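Local coordinates for protein heat-inducible transcription repressor HrcA (PDB 1STZ) that probably represses class I heat-shock operons such as grpE-dnaK-dnaJ and groELS by binding DNA, preventing their heat-shock induction, at residues Lys282-Tyr294 / Val304-His318. Numbering follows the deposited sequence.
Sequences KKLEKFAVFSGKY and VYLFTSKVTKYDRNH
Lys310 grips the turn before the opposite strand twice over: its backbone N bonds to Lys286 O (3.0 Å, N-H...O 165°), while its ammonium reaches back to Glu285 O, with NZ 3.0 Å from that oxygen. CG sits between the backbone N and the carbonyl carbon (chi1 65°), and the fully extended chain beyond it runs alongside the two carbonyls, a span that suits a long aliphatic residue with a charged end. NZ also forms a salt bridge with Asp81, so an alanine here would probably leave both Glu285 O and Asp81 without this partner. A water bridges Lys286 O and Ser309 OG; the serine oxygen accepts from Val311 N in an ST turn and also bonds to Thr244 OG1.

Beyond this end, strands 287-294 and 304-309 run antiparallel (164°), their backbones paired from Phe287 with Ser309 to Gly292 with Val304. On one face of the sheet, Val289 lays CG1 over the Phe307 ring, 3.5 Å from its centroid, a CH-pi contact in which one methyl of the beta-branched valine meets the flat aromatic surface. On the other, Phe290 stands beside Leu306 and drives its ring into the start of the helix, whose residues supply apolar atoms and backbone: CE1 meets Asn317 CB at 3.7 Å and CE2 meets His318 CA at 3.8 Å. Ala288 is small enough for the Tyr314 hydroxyl to come close, Tyr314 OH lying 3.7 Å from Ala288 CB. Tyr314 OH in turn donates to Lys310 O (2.6 Å), in the carbonyl plane and on a lone pair, tying the helix start to the loop. Strand 272-275 flanks strand 287-296, making this a beta hairpin inside an antiparallel sheet, with helix 314-334 packed across one face, in the HrcA C-terminal domain of the GAF clan.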
ATOM      1  N   LYS A 282     -30.984  21.302  -7.209  1.00 19.67           N
ATOM      2  CA  LYS A 282     -31.807  20.109  -7.436  1.00 20.99           C
ATOM      3  C   LYS A 282     -31.125  19.073  -8.354  1.00 20.46           C
ATOM      4  O   LYS A 282     -31.287  17.890  -8.170  1.00 20.99           O
ATOM      5  CB  LYS A 282     -33.172  20.482  -8.042  1.00 21.51           C
ATOM      6  CG  LYS A 282     -34.173  21.005  -7.036  1.00 26.14           C
ATOM      7  CD  LYS A 282     -34.561  19.948  -6.002  1.00 31.23           C
ATOM      8  CE  LYS A 282     -35.913  20.220  -5.339  1.00 33.67           C
ATOM      9  NZ  LYS A 282     -35.821  21.188  -4.201  1.00 36.84           N
ATOM     10  N   LYS A 283     -30.364  19.531  -9.332  1.00 20.32           N
ATOM     11  CA  LYS A 283     -29.691  18.632 -10.269  1.00 20.75           C
ATOM     12  C   LYS A 283     -28.686  17.695  -9.590  1.00 19.82           C
ATOM     13  O   LYS A 283     -28.344  16.652 -10.135  1.00 18.75           O
ATOM     14  CB  LYS A 283     -28.987  19.450 -11.360  1.00 21.19           C
ATOM     15  CG  LYS A 283     -29.953  20.014 -12.372  1.00 23.29           C
ATOM     16  CD  LYS A 283     -29.209  20.704 -13.531  1.00 26.40           C
ATOM     17  CE  LYS A 283     -30.129  21.025 -14.711  1.00 27.03           C
ATOM     18  NZ  LYS A 283     -31.534  20.561 -14.514  1.00 27.67           N
ATOM     19  N   LEU A 284     -28.239  18.075  -8.397  1.00 19.10           N
ATOM     20  CA  LEU A 284     -27.286  17.304  -7.626  1.00 18.79           C
ATOM     21  C   LEU A 284     -27.901  16.602  -6.395  1.00 18.97           C
ATOM     22  O   LEU A 284     -27.175  16.121  -5.530  1.00 18.02           O
ATOM     23  CB  LEU A 284     -26.127  18.218  -7.220  1.00 18.76           C
ATOM     24  CG  LEU A 284     -25.432  18.992  -8.363  1.00 19.67           C
ATOM     25  CD1 LEU A 284     -24.476  20.018  -7.832  1.00 20.49           C
ATOM     26  CD2 LEU A 284     -24.688  18.024  -9.283  1.00 20.78           C
ATOM     27  N   GLU A 285     -29.222  16.461  -6.379  1.00 19.71           N
ATOM     28  CA  GLU A 285     -29.962  15.889  -5.233  1.00 21.00           C
ATOM     29  C   GLU A 285     -29.607  14.455  -4.891  1.00 19.57           C
ATOM     30  O   GLU A 285     -29.848  14.030  -3.767  1.00 18.72           O
ATOM     31  CB  GLU A 285     -31.482  15.918  -5.478  1.00 22.32           C
ATOM     32  CG  GLU A 285     -32.199  17.133  -4.949  1.00 28.32           C
ATOM     33  CD  GLU A 285     -33.723  16.939  -4.876  1.00 33.85           C
ATOM     34  OE1 GLU A 285     -34.335  16.530  -5.900  1.00 38.06           O
ATOM     35  OE2 GLU A 285     -34.305  17.192  -3.791  1.00 36.25           O
ATOM     36  N   LYS A 286     -29.072  13.711  -5.856  1.00 19.07           N
ATOM     37  CA  LYS A 286     -28.667  12.305  -5.658  1.00 19.59           C
ATOM     38  C   LYS A 286     -27.344  12.105  -4.946  1.00 18.85           C
ATOM     39  O   LYS A 286     -27.007  10.971  -4.602  1.00 18.84           O
ATOM     40  CB  LYS A 286     -28.570  11.577  -6.993  1.00 19.40           C
ATOM     41  CG  LYS A 286     -29.858  11.613  -7.778  1.00 22.43           C
ATOM     42  CD  LYS A 286     -30.849  10.603  -7.289  1.00 25.03           C
ATOM     43  CE  LYS A 286     -31.153   9.613  -8.412  1.00 28.75           C
ATOM     44  NZ  LYS A 286     -29.981   8.784  -8.754  1.00 29.04           N
ATOM     45  N   PHE A 287     -26.601  13.194  -4.729  1.00 18.80           N
ATOM     46  CA  PHE A 287     -25.228  13.156  -4.187  1.00 17.68           C
ATOM     47  C   PHE A 287     -25.148  13.570  -2.724  1.00 18.35           C
ATOM     48  O   PHE A 287     -26.071  14.187  -2.192  1.00 18.10           O
ATOM     49  CB  PHE A 287     -24.350  14.123  -4.988  1.00 17.34           C
ATOM     50  CG  PHE A 287     -24.154  13.714  -6.417  1.00 16.53           C
ATOM     51  CD1 PHE A 287     -24.974  14.221  -7.426  1.00 16.24           C
ATOM     52  CD2 PHE A 287     -23.162  12.827  -6.759  1.00 13.83           C
ATOM     53  CE1 PHE A 287     -24.802  13.844  -8.743  1.00 15.87           C
ATOM     54  CE2 PHE A 287     -22.987  12.431  -8.103  1.00 14.05           C
ATOM     55  CZ  PHE A 287     -23.787  12.948  -9.079  1.00 16.79           C
ATOM     56  N   ALA A 288     -24.047  13.176  -2.093  1.00 17.90           N
ATOM     57  CA  ALA A 288     -23.515  13.784  -0.891  1.00 18.02           C
ATOM     58  C   ALA A 288     -22.104  14.319  -1.229  1.00 18.33           C
ATOM     59  O   ALA A 288     -21.371  13.714  -2.042  1.00 19.38           O
ATOM     60  CB  ALA A 288     -23.436  12.768   0.204  1.00 17.73           C
ATOM     61  N   VAL A 289     -21.733  15.447  -0.633  1.00 18.13           N
ATOM     62  CA  VAL A 289     -20.372  15.984  -0.753  1.00 18.55           C
ATOM     63  C   VAL A 289     -19.736  16.205   0.596  1.00 17.67           C
ATOM     64  O   VAL A 289     -20.290  16.907   1.416  1.00 17.56           O
ATOM     65  CB  VAL A 289     -20.320  17.406  -1.346  1.00 19.14           C
ATOM     66  CG1 VAL A 289     -19.018  17.606  -2.137  1.00 19.24           C
ATOM     67  CG2 VAL A 289     -21.541  17.759  -2.078  1.00 21.90           C
ATOM     68  N   PHE A 290     -18.564  15.645   0.806  1.00 18.21           N
ATOM     69  CA  PHE A 290     -17.693  16.041   1.906  1.00 18.89           C
ATOM     70  C   PHE A 290     -16.780  17.144   1.417  1.00 18.28           C
ATOM     71  O   PHE A 290     -16.249  17.085   0.322  1.00 19.27           O
ATOM     72  CB  PHE A 290     -16.842  14.879   2.402  1.00 19.32           C
ATOM     73  CG  PHE A 290     -17.576  13.940   3.313  1.00 21.57           C
ATOM     74  CD1 PHE A 290     -18.325  12.927   2.806  1.00 23.40           C
ATOM     75  CD2 PHE A 290     -17.525  14.101   4.684  1.00 24.56           C
ATOM     76  CE1 PHE A 290     -19.022  12.058   3.650  1.00 23.84           C
ATOM     77  CE2 PHE A 290     -18.217  13.233   5.524  1.00 25.56           C
ATOM     78  CZ  PHE A 290     -18.948  12.208   4.997  1.00 24.06           C
ATOM     79  N   SER A 291     -16.615  18.163   2.223  1.00 18.22           N
ATOM     80  CA  SER A 291     -15.714  19.226   1.884  1.00 18.28           C
ATOM     81  C   SER A 291     -14.928  19.676   3.100  1.00 18.25           C
ATOM     82  O   SER A 291     -15.336  19.468   4.256  1.00 18.19           O
ATOM     83  CB  SER A 291     -16.482  20.379   1.251  1.00 18.86           C
ATOM     84  OG  SER A 291     -17.359  20.997   2.184  1.00 19.10           O
ATOM     85  N   GLY A 292     -13.784  20.281   2.824  1.00 18.05           N
ATOM     86  CA  GLY A 292     -12.875  20.772   3.846  1.00 18.14           C
ATOM     87  C   GLY A 292     -11.676  21.435   3.174  1.00 18.28           C
ATOM     88  O   GLY A 292     -11.536  21.385   1.957  1.00 18.62           O
ATOM     89  N   LYS A 293     -10.805  22.046   3.957  1.00 18.64           N
ATOM     90  CA  LYS A 293      -9.610  22.678   3.420  1.00 19.01           C
ATOM     91  C   LYS A 293      -8.365  22.024   3.971  1.00 19.04           C
ATOM     92  O   LYS A 293      -8.383  21.487   5.069  1.00 19.58           O
ATOM     93  CB  LYS A 293      -9.597  24.154   3.766  1.00 18.93           C
ATOM     94  CG  LYS A 293     -10.822  24.916   3.321  1.00 21.22           C
ATOM     95  CD  LYS A 293     -10.588  26.406   3.419  1.00 24.96           C
ATOM     96  CE  LYS A 293     -11.839  27.208   3.158  1.00 27.72           C
ATOM     97  NZ  LYS A 293     -12.690  27.258   4.364  1.00 31.57           N
ATOM     98  N   TYR A 294      -7.287  22.075   3.197  1.00 18.82           N
ATOM     99  CA  TYR A 294      -5.956  21.751   3.681  1.00 18.41           C
ATOM    100  C   TYR A 294      -5.185  23.065   3.849  1.00 18.70           C
ATOM    101  O   TYR A 294      -5.447  24.040   3.136  1.00 18.71           O
ATOM    102  CB  TYR A 294      -5.242  20.735   2.763  1.00 17.73           C
ATOM    103  CG  TYR A 294      -4.868  21.200   1.379  1.00 16.73           C
ATOM    104  CD1 TYR A 294      -3.552  21.516   1.056  1.00 16.25           C
ATOM    105  CD2 TYR A 294      -5.805  21.246   0.371  1.00 16.91           C
ATOM    106  CE1 TYR A 294      -3.210  21.938  -0.225  1.00 17.15           C
ATOM    107  CE2 TYR A 294      -5.474  21.669  -0.912  1.00 16.44           C
ATOM    108  CZ  TYR A 294      -4.186  22.000  -1.212  1.00 16.88           C
ATOM    109  OH  TYR A 294      -3.880  22.407  -2.504  1.00 17.58           O
ATOM    110  N   VAL A 304     -10.892  20.691  -0.682  1.00 19.58           N
ATOM    111  CA  VAL A 304     -11.049  19.330  -1.171  1.00 18.95           C
ATOM    112  C   VAL A 304     -12.527  18.952  -1.136  1.00 19.01           C
ATOM    113  O   VAL A 304     -13.218  19.248  -0.169  1.00 18.46           O
ATOM    114  CB  VAL A 304     -10.283  18.337  -0.287  1.00 18.57           C
ATOM    115  CG1 VAL A 304     -10.391  16.918  -0.826  1.00 17.25           C
ATOM    116  CG2 VAL A 304      -8.821  18.749  -0.165  1.00 19.27           C
ATOM    117  N   TYR A 305     -12.988  18.285  -2.185  1.00 19.57           N
ATOM    118  CA  TYR A 305     -14.371  17.843  -2.326  1.00 20.01           C
ATOM    119  C   TYR A 305     -14.419  16.365  -2.682  1.00 20.14           C
ATOM    120  O   TYR A 305     -13.704  15.925  -3.571  1.00 20.75           O
ATOM    121  CB  TYR A 305     -15.076  18.627  -3.423  1.00 20.51           C
ATOM    122  CG  TYR A 305     -15.053  20.113  -3.211  1.00 19.49           C
ATOM    123  CD1 TYR A 305     -13.983  20.870  -3.643  1.00 18.71           C
ATOM    124  CD2 TYR A 305     -16.108  20.762  -2.584  1.00 19.31           C
ATOM    125  CE1 TYR A 305     -13.958  22.244  -3.455  1.00 18.24           C
ATOM    126  CE2 TYR A 305     -16.086  22.123  -2.382  1.00 17.64           C
ATOM    127  CZ  TYR A 305     -15.012  22.864  -2.824  1.00 15.70           C
ATOM    128  OH  TYR A 305     -14.999  24.233  -2.653  1.00 13.67           O
ATOM    129  N   LEU A 306     -15.248  15.612  -1.959  1.00 19.87           N
ATOM    130  CA  LEU A 306     -15.579  14.223  -2.274  1.00 19.71           C
ATOM    131  C   LEU A 306     -17.083  14.116  -2.590  1.00 18.98           C
ATOM    132  O   LEU A 306     -17.933  14.351  -1.723  1.00 18.81           O
ATOM    133  CB  LEU A 306     -15.299  13.364  -1.045  1.00 19.55           C
ATOM    134  CG  LEU A 306     -15.077  11.855  -1.121  1.00 21.38           C
ATOM    135  CD1 LEU A 306     -15.805  11.149  -0.013  1.00 21.64           C
ATOM    136  CD2 LEU A 306     -15.340  11.212  -2.457  1.00 22.31           C
ATOM    137  N   PHE A 307     -17.403  13.718  -3.799  1.00 18.39           N
ATOM    138  CA  PHE A 307     -18.773  13.512  -4.223  1.00 18.59           C
ATOM    139  C   PHE A 307     -19.016  12.021  -4.348  1.00 18.77           C
ATOM    140  O   PHE A 307     -18.247  11.323  -4.983  1.00 18.69           O
ATOM    141  CB  PHE A 307     -19.031  14.169  -5.578  1.00 17.99           C
ATOM    142  CG  PHE A 307     -18.934  15.656  -5.562  1.00 18.98           C
ATOM    143  CD1 PHE A 307     -17.747  16.287  -5.893  1.00 20.31           C
ATOM    144  CD2 PHE A 307     -20.043  16.429  -5.269  1.00 18.38           C
ATOM    145  CE1 PHE A 307     -17.663  17.687  -5.904  1.00 20.57           C
ATOM    146  CE2 PHE A 307     -19.961  17.797  -5.266  1.00 21.34           C
ATOM    147  CZ  PHE A 307     -18.755  18.430  -5.583  1.00 21.83           C
ATOM    148  N   THR A 308     -20.096  11.541  -3.740  1.00 18.96           N
ATOM    149  CA  THR A 308     -20.553  10.172  -3.923  1.00 18.68           C
ATOM    150  C   THR A 308     -22.038  10.207  -4.098  1.00 18.12           C
ATOM    151  O   THR A 308     -22.664  11.232  -3.887  1.00 18.18           O
ATOM    152  CB  THR A 308     -20.237   9.310  -2.665  1.00 19.66           C
ATOM    153  OG1 THR A 308     -20.858   9.886  -1.505  1.00 19.57           O
ATOM    154  CG2 THR A 308     -18.739   9.310  -2.331  1.00 19.78           C
ATOM    155  N   SER A 309     -22.625   9.078  -4.443  1.00 17.49           N
ATOM    156  CA  SER A 309     -24.032   8.882  -4.144  1.00 17.53           C
ATOM    157  C   SER A 309     -24.294   9.148  -2.652  1.00 17.29           C
ATOM    158  O   SER A 309     -23.442   8.875  -1.796  1.00 17.28           O
ATOM    159  CB  SER A 309     -24.461   7.465  -4.469  1.00 17.50           C
ATOM    160  OG  SER A 309     -25.801   7.276  -4.069  1.00 17.58           O
ATOM    161  N   LYS A 310     -25.472   9.673  -2.345  1.00 17.11           N
ATOM    162  CA  LYS A 310     -25.892   9.835  -0.945  1.00 16.98           C
ATOM    163  C   LYS A 310     -26.222   8.506  -0.285  1.00 17.09           C
ATOM    164  O   LYS A 310     -26.371   8.454   0.930  1.00 17.01           O
ATOM    165  CB  LYS A 310     -27.071  10.815  -0.808  1.00 16.60           C
ATOM    166  CG  LYS A 310     -28.366  10.411  -1.446  1.00 15.81           C
ATOM    167  CD  LYS A 310     -29.395  11.524  -1.241  1.00 16.23           C
ATOM    168  CE  LYS A 310     -30.680  11.298  -2.052  1.00 16.00           C
ATOM    169  NZ  LYS A 310     -31.577  12.482  -1.907  1.00 14.84           N
ATOM    170  N   VAL A 311     -26.360   7.455  -1.097  1.00 17.49           N
ATOM    171  CA  VAL A 311     -26.438   6.082  -0.619  1.00 18.26           C
ATOM    172  C   VAL A 311     -25.021   5.540  -0.525  1.00 18.14           C
ATOM    173  O   VAL A 311     -24.514   4.899  -1.445  1.00 18.38           O
ATOM    174  CB  VAL A 311     -27.322   5.177  -1.532  1.00 18.88           C
ATOM    175  CG1 VAL A 311     -27.560   3.830  -0.865  1.00 20.04           C
ATOM    176  CG2 VAL A 311     -28.659   5.867  -1.867  1.00 19.72           C
ATOM    177  N   THR A 312     -24.360   5.843   0.586  1.00 17.91           N
ATOM    178  CA  THR A 312     -22.937   5.554   0.728  1.00 17.99           C
ATOM    179  C   THR A 312     -22.580   5.294   2.179  1.00 18.73           C
ATOM    180  O   THR A 312     -23.356   5.602   3.093  1.00 20.32           O
ATOM    181  CB  THR A 312     -22.114   6.742   0.150  1.00 17.76           C
ATOM    182  OG1 THR A 312     -20.710   6.450   0.165  1.00 18.29           O
ATOM    183  CG2 THR A 312     -22.244   8.006   1.014  1.00 15.84           C
ATOM    184  N   LYS A 313     -21.406   4.742   2.400  1.00 19.22           N
ATOM    185  CA  LYS A 313     -20.939   4.451   3.750  1.00 19.81           C
ATOM    186  C   LYS A 313     -20.346   5.699   4.395  1.00 20.15           C
ATOM    187  O   LYS A 313     -19.146   5.941   4.269  1.00 20.47           O
ATOM    188  CB  LYS A 313     -19.902   3.329   3.685  1.00 20.47           C
ATOM    189  CG  LYS A 313     -20.480   1.995   3.178  1.00 22.31           C
ATOM    190  CD  LYS A 313     -19.416   0.915   3.123  1.00 26.13           C
ATOM    191  CE  LYS A 313     -20.017  -0.498   3.177  1.00 28.60           C
ATOM    192  NZ  LYS A 313     -18.945  -1.545   3.167  1.00 29.83           N
ATOM    193  N   TYR A 314     -21.191   6.485   5.078  1.00 19.87           N
ATOM    194  CA  TYR A 314     -20.810   7.792   5.595  1.00 19.89           C
ATOM    195  C   TYR A 314     -19.642   7.754   6.592  1.00 20.67           C
ATOM    196  O   TYR A 314     -18.781   8.621   6.550  1.00 20.66           O
ATOM    197  CB  TYR A 314     -22.018   8.521   6.216  1.00 19.59           C
ATOM    198  CG  TYR A 314     -22.989   9.054   5.163  1.00 18.72           C
ATOM    199  CD1 TYR A 314     -24.061   8.282   4.710  1.00 17.09           C
ATOM    200  CD2 TYR A 314     -22.818  10.323   4.619  1.00 17.46           C
ATOM    201  CE1 TYR A 314     -24.946   8.772   3.732  1.00 17.37           C
ATOM    202  CE2 TYR A 314     -23.680  10.820   3.658  1.00 18.15           C
ATOM    203  CZ  TYR A 314     -24.734  10.041   3.212  1.00 18.28           C
ATOM    204  OH  TYR A 314     -25.546  10.565   2.250  1.00 19.40           O
ATOM    205  N   ASP A 315     -19.612   6.759   7.466  1.00 21.01           N
ATOM    206  CA  ASP A 315     -18.581   6.661   8.505  1.00 21.83           C
ATOM    207  C   ASP A 315     -17.237   6.397   7.838  1.00 20.62           C
ATOM    208  O   ASP A 315     -16.244   7.011   8.171  1.00 20.44           O
ATOM    209  CB  ASP A 315     -18.918   5.526   9.481  1.00 22.49           C
ATOM    210  CG  ASP A 315     -18.247   5.669  10.844  1.00 27.31           C
ATOM    211  OD1 ASP A 315     -17.185   6.305  10.982  1.00 32.56           O
ATOM    212  OD2 ASP A 315     -18.722   5.123  11.864  1.00 35.82           O
ATOM    213  N   ARG A 316     -17.217   5.489   6.880  1.00 20.16           N
ATOM    214  CA  ARG A 316     -15.987   5.208   6.133  1.00 19.63           C
ATOM    215  C   ARG A 316     -15.521   6.478   5.417  1.00 18.71           C
ATOM    216  O   ARG A 316     -14.354   6.844   5.516  1.00 18.28           O
ATOM    217  CB  ARG A 316     -16.193   4.039   5.162  1.00 19.47           C
ATOM    218  CG  ARG A 316     -15.013   3.711   4.253  1.00 20.45           C
ATOM    219  CD  ARG A 316     -15.397   3.036   2.934  1.00 22.37           C
ATOM    220  NE  ARG A 316     -16.342   3.832   2.142  1.00 23.99           N
ATOM    221  CZ  ARG A 316     -17.020   3.398   1.075  1.00 25.35           C
ATOM    222  NH1 ARG A 316     -16.884   2.160   0.639  1.00 27.08           N
ATOM    223  NH2 ARG A 316     -17.865   4.209   0.447  1.00 26.40           N
ATOM    224  N   ASN A 317     -16.439   7.170   4.754  1.00 18.22           N
ATOM    225  CA  ASN A 317     -16.081   8.341   3.953  1.00 18.34           C
ATOM    226  C   ASN A 317     -15.533   9.487   4.806  1.00 18.15           C
ATOM    227  O   ASN A 317     -14.588  10.171   4.402  1.00 17.58           O
ATOM    228  CB  ASN A 317     -17.267   8.851   3.124  1.00 18.25           C
ATOM    229  CG  ASN A 317     -17.721   7.868   2.072  1.00 17.51           C
ATOM    230  OD1 ASN A 317     -17.098   6.836   1.844  1.00 19.19           O
ATOM    231  ND2 ASN A 317     -18.832   8.178   1.434  1.00 19.09           N
ATOM    232  N   HIS A 318     -16.153   9.703   5.961  1.00 18.12           N
ATOM    233  CA  HIS A 318     -15.719  10.719   6.916  1.00 18.22           C
ATOM    234  C   HIS A 318     -14.326  10.412   7.413  1.00 17.90           C
ATOM    235  O   HIS A 318     -13.459  11.282   7.444  1.00 18.20           O
ATOM    236  CB  HIS A 318     -16.647  10.818   8.130  1.00 18.37           C
ATOM    237  CG  HIS A 318     -16.211  11.857   9.109  1.00 19.75           C
ATOM    238  ND1 HIS A 318     -15.541  11.549  10.271  1.00 20.49           N
ATOM    239  CD2 HIS A 318     -16.309  13.210   9.076  1.00 22.29           C
ATOM    240  CE1 HIS A 318     -15.241  12.665  10.909  1.00 21.33           C
ATOM    241  NE2 HIS A 318     -15.701  13.688  10.211  1.00 20.15           N
TER
HETATM  242  O   HOH W   1     -28.202   8.511  -4.830  1.00 25.67           O
HETATM  243  O   HOH W   2     -19.760  11.846   0.151  1.00 44.89           O